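Local structure of type I modular polyketide synthase (Streptomyces albus subsp. albus, 6IYR) at residues Leu233-Leu244 against Ser336-Arg344; Ile217-Ala227 against Tyr368-Phe379. The protein probably transfers an extender acyl unit from its coenzyme A thioester to the acyl carrier protein, as the module 8 acyltransferase of the salinomycin polyketide synthase. All blocks are in the same frame, centred on the assembly; numbering follows the deposited sequence.

Contact 1. Residues Leu233-Leu244 against Ser336-Arg344; sequences LSLGDAAKVSAL and SALSGIAPR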
# COMPACT_ATOMS: atom_id res chain seq x y z
N LEU A 233 -2.09 -14.15 11.69
CA LEU A 233 -3.03 -15.16 11.22
C LEU A 233 -2.37 -15.96 10.13
O LEU A 233 -1.58 -15.39 9.35
CB LEU A 233 -4.30 -14.52 10.62
CG LEU A 233 -5.20 -13.70 11.56
CD1 LEU A 233 -6.26 -12.91 10.78
CD2 LEU A 233 -5.86 -14.62 12.56
N SER A 234 -2.77 -17.23 10.03
CA SER A 234 -2.41 -18.04 8.90
C SER A 234 -3.10 -17.45 7.71
O SER A 234 -4.13 -16.79 7.85
CB SER A 234 -2.86 -19.50 9.07
OG SER A 234 -4.28 -19.62 9.19
N LEU A 235 -2.66 -17.88 6.54
CA LEU A 235 -3.25 -17.38 5.31
C LEU A 235 -4.70 -17.84 5.24
O LEU A 235 -5.56 -17.10 4.79
CB LEU A 235 -2.52 -17.96 4.11
CG LEU A 235 -2.06 -17.06 2.97
CD1 LEU A 235 -2.37 -17.66 1.61
CD2 LEU A 235 -2.49 -15.62 3.05
N GLY A 236 -4.95 -19.08 5.63
CA GLY A 236 -6.31 -19.63 5.66
C GLY A 236 -7.27 -18.82 6.54
O GLY A 236 -8.43 -18.61 6.18
N ASP A 237 -6.81 -18.51 7.74
CA ASP A 237 -7.58 -17.71 8.68
C ASP A 237 -7.77 -16.26 8.21
O ASP A 237 -8.84 -15.72 8.38
CB ASP A 237 -6.97 -17.73 10.06
CG ASP A 237 -7.34 -19.03 10.85
OD1 ASP A 237 -8.22 -19.79 10.40
OD2 ASP A 237 -6.83 -19.19 11.97
N ALA A 238 -6.72 -15.64 7.67
CA ALA A 238 -6.85 -14.28 7.16
C ALA A 238 -7.84 -14.24 5.99
O ALA A 238 -8.68 -13.38 5.94
CB ALA A 238 -5.49 -13.70 6.81
N ALA A 239 -7.86 -15.28 5.16
CA ALA A 239 -8.77 -15.34 4.06
C ALA A 239 -10.20 -15.49 4.55
O ALA A 239 -11.14 -15.02 3.92
CB ALA A 239 -8.43 -16.50 3.15
N LYS A 240 -10.39 -16.34 5.54
CA LYS A 240 -11.68 -16.48 6.12
C LYS A 240 -12.19 -15.12 6.67
O LYS A 240 -13.29 -14.70 6.36
CB LYS A 240 -11.64 -17.55 7.20
CG LYS A 240 -12.95 -17.83 7.89
CD LYS A 240 -12.69 -18.84 9.02
CE LYS A 240 -13.95 -19.53 9.48
NZ LYS A 240 -13.65 -20.78 10.22
N VAL A 241 -11.38 -14.43 7.47
CA VAL A 241 -11.79 -13.11 7.99
C VAL A 241 -12.14 -12.16 6.85
O VAL A 241 -13.21 -11.56 6.87
CB VAL A 241 -10.72 -12.47 8.88
CG1 VAL A 241 -11.13 -11.08 9.34
CG2 VAL A 241 -10.48 -13.34 10.12
N SER A 242 -11.36 -12.22 5.77
CA SER A 242 -11.55 -11.28 4.68
C SER A 242 -12.87 -11.55 3.99
O SER A 242 -13.67 -10.64 3.80
CB SER A 242 -10.40 -11.35 3.66
OG SER A 242 -10.70 -10.49 2.57
N ALA A 243 -13.10 -12.81 3.66
CA ALA A 243 -14.21 -13.20 2.86
C ALA A 243 -15.51 -13.13 3.65
O ALA A 243 -16.56 -12.76 3.12
CB ALA A 243 -14.00 -14.60 2.35
N LEU A 244 -15.46 -13.55 4.90
CA LEU A 244 -16.69 -13.72 5.68
C LEU A 244 -17.11 -12.38 6.31
O LEU A 244 -18.29 -12.05 6.42
CB LEU A 244 -16.47 -14.80 6.76
CG LEU A 244 -16.93 -16.22 6.42
CD1 LEU A 244 -16.93 -16.60 4.96
CD2 LEU A 244 -16.32 -17.30 7.29
N SER A 336 -19.85 -14.66 15.16
CA SER A 336 -20.09 -16.09 15.00
C SER A 336 -19.33 -16.69 13.79
O SER A 336 -18.73 -17.77 13.90
CB SER A 336 -21.57 -16.33 14.87
OG SER A 336 -21.82 -17.66 14.55
N ALA A 337 -19.32 -15.98 12.66
CA ALA A 337 -18.62 -16.44 11.46
C ALA A 337 -17.14 -16.74 11.74
O ALA A 337 -16.56 -17.64 11.16
CB ALA A 337 -18.72 -15.39 10.35
N LEU A 338 -16.52 -15.89 12.55
CA LEU A 338 -15.10 -15.95 12.82
C LEU A 338 -14.71 -16.59 14.18
O LEU A 338 -13.58 -16.45 14.63
CB LEU A 338 -14.55 -14.53 12.85
CG LEU A 338 -14.23 -13.85 11.53
CD1 LEU A 338 -14.83 -14.51 10.31
CD2 LEU A 338 -14.56 -12.40 11.62
N SER A 339 -15.62 -17.30 14.82
CA SER A 339 -15.31 -17.85 16.13
C SER A 339 -14.14 -18.85 16.08
O SER A 339 -13.48 -19.07 17.08
CB SER A 339 -16.52 -18.55 16.73
OG SER A 339 -16.85 -19.66 15.92
N GLY A 340 -13.92 -19.46 14.92
CA GLY A 340 -12.97 -20.56 14.83
C GLY A 340 -11.53 -20.19 14.49
O GLY A 340 -10.67 -21.05 14.50
N ILE A 341 -11.23 -18.93 14.19
CA ILE A 341 -9.86 -18.62 13.80
C ILE A 341 -8.92 -18.80 14.99
O ILE A 341 -9.34 -18.68 16.13
CB ILE A 341 -9.73 -17.19 13.20
CG1 ILE A 341 -10.19 -16.13 14.20
CG2 ILE A 341 -10.57 -17.07 11.94
CD1 ILE A 341 -10.02 -14.70 13.69
N ALA A 342 -7.63 -18.92 14.70
CA ALA A 342 -6.60 -19.11 15.72
C ALA A 342 -5.47 -18.11 15.54
O ALA A 342 -4.43 -18.43 14.95
CB ALA A 342 -6.05 -20.54 15.65
N PRO A 343 -5.61 -16.92 16.12
CA PRO A 343 -4.55 -15.98 15.93
C PRO A 343 -3.32 -16.41 16.71
O PRO A 343 -3.44 -17.07 17.72
CB PRO A 343 -5.11 -14.67 16.50
CG PRO A 343 -6.23 -15.07 17.37
CD PRO A 343 -6.78 -16.31 16.78
N ARG A 344 -2.17 -15.89 16.36
CA ARG A 344 -0.97 -16.34 16.99
C ARG A 344 0.03 -15.23 16.92
O ARG A 344 -0.32 -14.12 16.51
CB ARG A 344 -0.47 -17.58 16.28
CG ARG A 344 0.07 -17.31 14.90
CD ARG A 344 -0.68 -18.10 13.87
NE ARG A 344 0.02 -18.05 12.59
CZ ARG A 344 -0.01 -19.04 11.69
NH1 ARG A 344 0.65 -18.92 10.55
NH2 ARG A 344 -0.75 -20.11 11.91
O HOH W 1 -4.35 -18.21 12.31

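Contact 2. Residues Ile217-Ala227 against Tyr368-Phe379; sequences IGHSQGEIAAA and YWYRNLRNTVRF. With PO4 (phosphate ion), chain B.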
# COMPACT_ATOMS: atom_id res chain seq x y z
N ILE A 217 1.17 -1.69 9.22
CA ILE A 217 0.01 -0.95 9.64
C ILE A 217 -1.06 -1.16 8.59
O ILE A 217 -0.80 -1.23 7.41
CB ILE A 217 0.25 0.54 9.93
CG1 ILE A 217 0.83 1.26 8.73
CG2 ILE A 217 1.10 0.72 11.17
CD1 ILE A 217 0.95 2.74 8.98
N GLY A 218 -2.28 -1.27 9.07
CA GLY A 218 -3.42 -1.53 8.21
C GLY A 218 -4.53 -0.53 8.48
O GLY A 218 -4.58 0.11 9.56
N HIS A 219 -5.33 -0.30 7.45
CA HIS A 219 -6.40 0.66 7.51
C HIS A 219 -7.71 -0.10 7.25
O HIS A 219 -7.92 -0.68 6.21
CB HIS A 219 -6.17 1.78 6.49
CG HIS A 219 -7.07 2.96 6.66
ND1 HIS A 219 -8.44 2.87 6.52
CD2 HIS A 219 -6.80 4.27 6.85
CE1 HIS A 219 -8.98 4.06 6.71
NE2 HIS A 219 -8.01 4.93 6.91
N SER A 220 -8.55 -0.18 8.26
CA SER A 220 -9.73 -1.02 8.20
C SER A 220 -9.41 -2.44 7.73
O SER A 220 -8.66 -3.16 8.41
CB SER A 220 -10.80 -0.37 7.29
OG SER A 220 -12.09 -0.96 7.53
N GLN A 221 -10.10 -2.90 6.69
CA GLN A 221 -9.89 -4.22 6.10
C GLN A 221 -8.42 -4.48 5.84
O GLN A 221 -8.00 -5.62 5.75
CB GLN A 221 -10.67 -4.35 4.78
CG GLN A 221 -10.33 -3.25 3.77
CD GLN A 221 -11.33 -3.13 2.61
OE1 GLN A 221 -12.30 -2.35 2.67
NE2 GLN A 221 -10.99 -3.78 1.48
N GLY A 222 -7.65 -3.41 5.69
CA GLY A 222 -6.26 -3.55 5.39
C GLY A 222 -5.53 -4.29 6.49
O GLY A 222 -4.52 -4.93 6.23
N GLU A 223 -6.05 -4.23 7.71
CA GLU A 223 -5.43 -4.91 8.86
C GLU A 223 -5.42 -6.40 8.69
O GLU A 223 -4.51 -7.06 9.19
CB GLU A 223 -6.09 -4.53 10.19
CG GLU A 223 -5.68 -3.20 10.73
CD GLU A 223 -5.82 -3.10 12.23
OE1 GLU A 223 -6.74 -3.72 12.79
OE2 GLU A 223 -5.04 -2.33 12.84
N ILE A 224 -6.36 -6.90 7.88
CA ILE A 224 -6.48 -8.32 7.61
C ILE A 224 -5.30 -8.81 6.75
O ILE A 224 -4.85 -9.94 6.89
CB ILE A 224 -7.82 -8.69 6.93
CG1 ILE A 224 -9.01 -8.15 7.75
CG2 ILE A 224 -8.01 -10.18 6.83
CD1 ILE A 224 -10.34 -8.32 7.04
N ALA A 225 -4.91 -7.98 5.78
CA ALA A 225 -3.75 -8.29 4.96
C ALA A 225 -2.49 -8.16 5.80
O ALA A 225 -1.61 -9.02 5.72
CB ALA A 225 -3.69 -7.35 3.76
N ALA A 226 -2.44 -7.11 6.60
CA ALA A 226 -1.33 -6.84 7.49
C ALA A 226 -1.10 -7.99 8.48
O ALA A 226 0.05 -8.35 8.78
CB ALA A 226 -1.55 -5.54 8.22
N ALA A 227 -2.19 -8.63 8.90
CA ALA A 227 -2.10 -9.69 9.89
C ALA A 227 -1.53 -10.93 9.25
O ALA A 227 -0.80 -11.70 9.87
CB ALA A 227 -3.47 -9.97 10.48
N TYR A 368 -11.73 -8.73 18.03
CA TYR A 368 -10.87 -7.74 17.40
C TYR A 368 -11.40 -7.34 16.01
O TYR A 368 -11.41 -6.18 15.68
CB TYR A 368 -9.42 -8.24 17.25
CG TYR A 368 -8.50 -7.18 16.73
CD1 TYR A 368 -7.90 -6.29 17.59
CD2 TYR A 368 -8.32 -7.00 15.36
CE1 TYR A 368 -7.07 -5.30 17.11
CE2 TYR A 368 -7.54 -5.96 14.87
CZ TYR A 368 -6.93 -5.10 15.74
OH TYR A 368 -6.12 -4.08 15.27
N TRP A 369 -11.72 -8.32 15.19
CA TRP A 369 -12.11 -8.04 13.82
C TRP A 369 -13.44 -7.31 13.80
O TRP A 369 -13.60 -6.37 13.02
CB TRP A 369 -12.09 -9.31 12.93
CG TRP A 369 -10.71 -9.83 12.76
CD1 TRP A 369 -10.21 -10.98 13.28
CD2 TRP A 369 -9.57 -9.08 12.28
NE1 TRP A 369 -8.85 -11.01 13.15
CE2 TRP A 369 -8.43 -9.85 12.53
CE3 TRP A 369 -9.42 -7.85 11.61
CZ2 TRP A 369 -7.15 -9.46 12.13
CZ3 TRP A 369 -8.14 -7.41 11.29
CH2 TRP A 369 -7.03 -8.25 11.49
N TYR A 370 -14.35 -7.64 14.72
CA TYR A 370 -15.51 -6.78 14.91
C TYR A 370 -15.16 -5.36 15.32
O TYR A 370 -15.76 -4.39 14.80
CB TYR A 370 -16.54 -7.35 15.89
CG TYR A 370 -17.70 -6.41 16.08
CD1 TYR A 370 -18.61 -6.22 15.08
CD2 TYR A 370 -17.80 -5.60 17.21
CE1 TYR A 370 -19.66 -5.32 15.22
CE2 TYR A 370 -18.83 -4.68 17.35
CZ TYR A 370 -19.75 -4.54 16.32
OH TYR A 370 -20.79 -3.65 16.44
N ARG A 371 -14.29 -5.21 16.31
CA ARG A 371 -13.90 -3.88 16.71
C ARG A 371 -13.33 -3.06 15.59
O ARG A 371 -13.43 -1.83 15.61
CB ARG A 371 -12.88 -3.89 17.83
CG ARG A 371 -13.48 -3.85 19.22
CD ARG A 371 -12.40 -3.67 20.28
NE ARG A 371 -12.85 -4.20 21.56
CZ ARG A 371 -12.61 -5.44 22.00
NH1 ARG A 371 -13.11 -5.82 23.18
NH2 ARG A 371 -11.87 -6.29 21.28
N ASN A 372 -12.49 -3.71 14.80
CA ASN A 372 -11.86 -3.07 13.64
C ASN A 372 -12.94 -2.45 12.76
O ASN A 372 -12.84 -1.28 12.41
CB ASN A 372 -11.10 -4.12 12.84
CG ASN A 372 -10.56 -3.58 11.54
OD1 ASN A 372 -11.28 -3.54 10.53
ND2 ASN A 372 -9.27 -3.25 11.52
N LEU A 373 -13.97 -3.22 12.46
CA LEU A 373 -15.09 -2.76 11.61
C LEU A 373 -15.93 -1.67 12.26
O LEU A 373 -16.38 -0.73 11.61
CB LEU A 373 -15.97 -3.95 11.22
CG LEU A 373 -17.05 -3.71 10.16
CD1 LEU A 373 -16.45 -3.24 8.84
CD2 LEU A 373 -17.77 -5.04 9.99
N ARG A 374 -16.09 -1.76 13.57
CA ARG A 374 -16.98 -0.90 14.31
C ARG A 374 -16.38 0.44 14.67
O ARG A 374 -17.08 1.45 14.73
CB ARG A 374 -17.47 -1.61 15.58
CG ARG A 374 -18.28 -0.71 16.50
CD ARG A 374 -19.62 -0.34 15.89
NE ARG A 374 -20.43 0.52 16.77
CZ ARG A 374 -20.31 1.84 16.84
NH1 ARG A 374 -19.34 2.47 16.21
NH2 ARG A 374 -21.17 2.54 17.56
N ASN A 375 -15.08 0.49 14.86
CA ASN A 375 -14.48 1.66 15.44
C ASN A 375 -13.65 2.51 14.49
O ASN A 375 -13.21 2.03 13.46
CB ASN A 375 -13.64 1.24 16.63
CG ASN A 375 -14.52 0.84 17.80
OD1 ASN A 375 -15.09 1.71 18.46
ND2 ASN A 375 -14.86 -0.39 17.85
N THR A 376 -13.31 3.71 14.93
CA THR A 376 -12.54 4.66 14.17
C THR A 376 -11.15 4.10 13.81
O THR A 376 -10.52 3.43 14.59
CB THR A 376 -12.36 5.97 14.97
OG1 THR A 376 -13.63 6.50 15.32
CG2 THR A 376 -11.60 7.01 14.21
N VAL A 377 -10.71 4.36 12.59
CA VAL A 377 -9.41 3.92 12.17
C VAL A 377 -8.46 5.04 12.54
O VAL A 377 -8.50 6.10 11.97
CB VAL A 377 -9.36 3.70 10.65
CG1 VAL A 377 -7.96 3.37 10.19
CG2 VAL A 377 -10.35 2.64 10.22
N ARG A 378 -7.61 4.80 13.53
CA ARG A 378 -6.66 5.80 13.97
C ARG A 378 -5.34 5.73 13.20
O ARG A 378 -4.30 5.43 13.75
CB ARG A 378 -6.44 5.68 15.47
CG ARG A 378 -7.72 5.43 16.22
CD ARG A 378 -7.60 5.73 17.70
NE ARG A 378 -8.85 5.40 18.39
CZ ARG A 378 -9.84 6.26 18.60
NH1 ARG A 378 -10.93 5.85 19.22
NH2 ARG A 378 -9.73 7.52 18.21
N PHE A 379 -5.42 6.00 11.91
CA PHE A 379 -4.26 5.92 11.04
C PHE A 379 -3.19 6.95 11.32
O PHE A 379 -2.03 6.60 11.46
CB PHE A 379 -4.70 5.96 9.59
CG PHE A 379 -3.61 5.69 8.63
CD1 PHE A 379 -3.13 4.42 8.44
CD2 PHE A 379 -3.06 6.71 7.89
CE1 PHE A 379 -2.13 4.17 7.55
CE2 PHE A 379 -2.06 6.47 7.00
CZ PHE A 379 -1.59 5.19 6.83
P PO4 B . -13.71 -1.00 4.98
O1 PO4 B . -13.50 -0.35 3.63
O2 PO4 B . -14.91 -1.93 5.20
O3 PO4 B . -12.44 -1.81 5.17
O4 PO4 B . -13.91 0.15 5.93

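Contact 1. Residues Leu233-Leu244 against Ser336-Arg344
Val241 and Ile341 meet at the tight part of this contact. Val241 CG2 touches Ile341 CD1 at 3.8 Å, and the two side chains cross at about a right angle. The same methyl also lies 4.0 Å from Leu338 CG. The Ile341 CG1 branch sits between the backbone N and the carbonyl carbon (chi1 59°) and then runs on extended, which carries CD1 to Val241 CG2. Leu233 closes one end of the apolar patch, with CD2 3.9 Å from Pro343 CA. Leu244 closes the other end, with CB 3.9 Å from Leu338 CD1. Trp369 of helix 366-374 also packs on Leu233.

Asp237 marks the passage to the polar side. Its OD2 accepts a nearly straight bond from Ala342 N (2.9 Å, 168°). The N-H comes from above the carboxylate plane. A water donates to the same OD2 and to Ala342 O, and accepts from Ser234 N. The carboxylate thus ties the loop to the first turn of the helix.

Leu233, Val241, Leu338 and Ile341 are buried, but the outer side is looser and meets solvent. Ala342 and Arg344 are exposed there, and Lys240 partly so. Lys240 runs out extended past Ile341 CG2, and its CE comes within 3.6 Å of Ala337 O. Arg344 lays one face of its guanidinium over Ser234 N. Its NE bonds the carbonyl of Gly231, in the turn between helices 222-230 and 235-248.

Ser234 is the N-cap of helix 235-248: its OG accepts from Asp237 N (3.1 Å). The return link from Asp237 to Ser234 N runs through the water. This capped helix start, in the acyltransferase domain, is joined to the loop that follows helix 331-337.

Contact 2. Residues Ile217-Ala227 against Tyr368-Phe379
Ser220 and Asn372 bring the backbones closest, with CA atoms 6.2 Å apart, where the type II' turn of His219-Gly222 faces helix 368-374. The helix axis runs at 143° to that of helix 222-227. Ser220 has a positive phi, and the Gly218, Ser220, Gly222 pattern is consistent with the nucleophile elbow of acyltransferases. Asn372 CG lies anti to the backbone N (chi1 173°), which points the amide at Ser220 and Glu223. Its ND2 bonds Ser220 O (3.2 Å) from above the carbonyl plane, while Glu223 N reaches that oxygen from the opposite face. ND2 also bonds Glu223 OE1 at 2.9 Å. Tyr368 OH donates to the same OE1 at 2.6 Å, on its syn side. Thr353 N holds OE2, and Ser352 OG bonds Tyr368 OH.

Trp369 turns its edge to Glu223 and Ala227, with CH2 3.6 Å from Glu223 O. Its CZ3 touches Ile224 CG1 at 3.7 Å. Val377 CG1 makes a CH-pi contact over one face of the His219 ring. His219 NE2 bonds Asn285 OD1.

Strand 215-218 edges the parallel sheet beside 129-132. The weakly bonded strand 377-378 lies beside 279-286, and helix 188-208 packs on Ala225.

Contacts 1 and 2 lie about 14 Å apart, centre to centre, and share an apolar seam. Trp369 of contact 2 meets contact 1 at Val241 CG1, 3.7 Å from Trp369 CG, and at Ile341 CD1, 3.7 Å from Trp369 CD1. Helices 222-230 and 235-248 follow each other in the chain, and Val241 CG1 also touches Ile224 CD1 at 3.7 Å. Further along helix 235-248, Arg245 bonds Asn372 OD1 and a phosphate, probably from the crystallisation liquor. Gln221 N donates to this ion, but it sits too close to Ser220 OG and Gln221 OE1 for its exact place to be sure. His323 bonds Ser220 OG, consistent with a Ser-His active site whose serine lies within contact 2.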